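Local coordinates for uncharacterized protein (Wolinella succinogenes, PDB 3PU6), which is uncharacterized but probably acts as a hydrogenase maturation protease, an endopeptidase that activates its target enzyme, at residues K4-C9 and S36-Y41. Residues are numbered along the deposited sequence; the frame is centred on the assembly and turned at random.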
loop_
_atom_site.group_PDB
_atom_site.type_symbol
_atom_site.label_atom_id
_atom_site.label_comp_id
_atom_site.label_asym_id
_atom_site.label_seq_id
_atom_site.Cartn_x
_atom_site.Cartn_y
_atom_site.Cartn_z
ATOM N N LYS A 4 -6.055 7.177 13.989
ATOM C CA LYS A 4 -6.207 5.850 13.375
ATOM C C LYS A 4 -5.573 5.727 11.996
ATOM O O LYS A 4 -6.063 6.299 11.025
ATOM C CB LYS A 4 -7.679 5.465 13.281
ATOM C CG LYS A 4 -8.493 5.864 14.484
ATOM C CD LYS A 4 -9.889 5.312 14.365
ATOM C CE LYS A 4 -10.911 6.397 14.580
ATOM N NZ LYS A 4 -12.174 6.058 13.875
ATOM N N LYS A 5 -4.493 4.953 11.931
ATOM C CA LYS A 5 -3.693 4.808 10.724
ATOM C C LYS A 5 -3.720 3.388 10.147
ATOM O O LYS A 5 -3.262 2.443 10.785
ATOM C CB LYS A 5 -2.264 5.190 11.037
ATOM C CG LYS A 5 -2.130 6.557 11.675
ATOM C CD LYS A 5 -0.724 6.746 12.224
ATOM C CE LYS A 5 -0.798 7.199 13.643
ATOM N NZ LYS A 5 0.192 6.440 14.435
ATOM N N VAL A 6 -4.254 3.254 8.932
ATOM C CA VAL A 6 -4.366 1.958 8.249
ATOM C C VAL A 6 -3.466 1.858 7.025
ATOM O O VAL A 6 -3.346 2.803 6.252
ATOM C CB VAL A 6 -5.815 1.674 7.760
ATOM C CG1 VAL A 6 -5.845 0.445 6.862
ATOM C CG2 VAL A 6 -6.756 1.500 8.922
ATOM N N LEU A 7 -2.847 0.699 6.855
ATOM C CA LEU A 7 -2.095 0.390 5.649
ATOM C C LEU A 7 -2.741 -0.791 4.933
ATOM O O LEU A 7 -2.692 -1.915 5.436
ATOM C CB LEU A 7 -0.638 0.052 5.993
ATOM C CG LEU A 7 0.225 -0.485 4.845
ATOM C CD1 LEU A 7 0.114 0.416 3.604
ATOM C CD2 LEU A 7 1.687 -0.659 5.288
ATOM N N LEU A 8 -3.342 -0.527 3.770
ATOM C CA LEU A 8 -3.959 -1.574 2.949
ATOM C C LEU A 8 -2.997 -2.122 1.899
ATOM O O LEU A 8 -2.683 -1.444 0.934
ATOM C CB LEU A 8 -5.248 -1.075 2.269
ATOM C CG LEU A 8 -5.982 -2.041 1.305
ATOM C CD1 LEU A 8 -6.408 -3.341 1.972
ATOM C CD2 LEU A 8 -7.189 -1.388 0.620
ATOM N N CYS A 9 -2.543 -3.356 2.078
ATOM C CA CYS A 9 -1.576 -3.930 1.154
ATOM C C CYS A 9 -2.250 -4.749 0.073
ATOM O O CYS A 9 -2.998 -5.684 0.366
ATOM C CB CYS A 9 -0.560 -4.795 1.874
ATOM S SG CYS A 9 0.133 -3.979 3.259
ATOM N N SER A 36 -2.542 -0.315 12.027
ATOM C CA SER A 36 -3.182 -1.583 11.738
ATOM C C SER A 36 -3.084 -1.853 10.234
ATOM O O SER A 36 -3.448 -1.014 9.418
ATOM C CB SER A 36 -4.618 -1.618 12.251
ATOM O OG SER A 36 -5.445 -0.760 11.515
ATOM N N VAL A 37 -2.548 -3.022 9.895
ATOM C CA VAL A 37 -2.287 -3.418 8.521
ATOM C C VAL A 37 -3.360 -4.373 8.010
ATOM O O VAL A 37 -3.644 -5.394 8.630
ATOM C CB VAL A 37 -0.911 -4.105 8.388
ATOM C CG1 VAL A 37 -0.583 -4.373 6.934
ATOM C CG2 VAL A 37 0.163 -3.249 8.996
ATOM N N PHE A 38 -3.953 -4.030 6.873
ATOM C CA PHE A 38 -4.946 -4.880 6.237
ATOM C C PHE A 38 -4.417 -5.462 4.940
ATOM O O PHE A 38 -4.153 -4.732 3.998
ATOM C CB PHE A 38 -6.206 -4.080 5.948
ATOM C CG PHE A 38 -6.949 -3.682 7.168
ATOM C CD1 PHE A 38 -6.499 -4.074 8.421
ATOM C CD2 PHE A 38 -8.118 -2.952 7.076
ATOM C CE1 PHE A 38 -7.190 -3.732 9.559
ATOM C CE2 PHE A 38 -8.819 -2.603 8.219
ATOM C CZ PHE A 38 -8.354 -2.998 9.462
ATOM N N PHE A 39 -4.263 -6.777 4.893
ATOM C CA PHE A 39 -3.857 -7.448 3.664
ATOM C C PHE A 39 -5.032 -7.722 2.757
ATOM O O PHE A 39 -5.872 -8.551 3.046
ATOM C CB PHE A 39 -3.122 -8.740 3.983
ATOM C CG PHE A 39 -1.891 -8.525 4.792
ATOM C CD1 PHE A 39 -1.968 -8.427 6.173
ATOM C CD2 PHE A 39 -0.654 -8.386 4.174
ATOM C CE1 PHE A 39 -0.831 -8.221 6.931
ATOM C CE2 PHE A 39 0.490 -8.169 4.927
ATOM C CZ PHE A 39 0.402 -8.086 6.307
ATOM N N GLY A 40 -5.089 -7.013 1.648
ATOM C CA GLY A 40 -6.198 -7.183 0.746
ATOM C C GLY A 40 -5.804 -8.175 -0.317
ATOM O O GLY A 40 -6.645 -8.648 -1.071
ATOM N N TYR A 41 -4.513 -8.483 -0.361
ATOM C CA TYR A 41 -3.934 -9.239 -1.464
ATOM C C TYR A 41 -4.500 -8.783 -2.808
ATOM O O TYR A 41 -4.388 -7.611 -3.175
ATOM C CB TYR A 41 -4.140 -10.734 -1.238
ATOM C CG TYR A 41 -3.573 -11.170 0.086
ATOM C CD1 TYR A 41 -2.212 -11.437 0.225
ATOM C CD2 TYR A 41 -4.386 -11.282 1.209
ATOM C CE1 TYR A 41 -1.677 -11.824 1.442
ATOM C CE2 TYR A 41 -3.860 -11.665 2.441
ATOM C CZ TYR A 41 -2.507 -11.934 2.549
ATOM O OH TYR A 41 -1.989 -12.316 3.765
#
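Val6, Leu7, Leu8 and Cys9 pair in parallel with Ser36, Val37, Phe38 and Phe39 in a beta-alpha-beta unit, strands 5-10 and 35-41 joined through helix 20-31. Five backbone hydrogen bonds zip the strands together. Ser36 N donates to Lys5 O, Leu7 N to Ser36 O at 3.1 Å, Phe38 N to Leu7 O, Cys9 N to Phe38 O, and Gly40 N to Cys9 O at 2.8 Å. Val6, Leu8, Ser36 and Phe38 share one face of the sheet. Val6 CG1, anti to its own N (chi1 171°), lies over a face of the Phe38 ring, 4.1 Å from Phe38 CD2. Its other methyl, CG2, meets Ser36 OG at 3.7 Å. Cutting Val6 back to an alanine would remove both methyls and would probably leave the Phe38 ring face and Ser36 OG without these neighbours. Leu51 of helix 48-54 packs on both Val6 and Phe38. Further along, Leu8 CD1 sits 4.0 Å from Phe38 CB. On the other face, Cys9 SG lies 3.8 Å from Val37 CG1. The same sulfur meets the Phe39 ring obliquely, 5.0 Å from its centroid. Val37 CG1 rests over a face of the Phe39 ring, toward its rim. Helix 20-31 packs against this side through Val28 and Ile22. Strand 35-41 is outermost in the chain's sheet, and hydrophobic side chains meet helices on both faces, an arrangement typical of a three-layer alpha/beta/alpha fold.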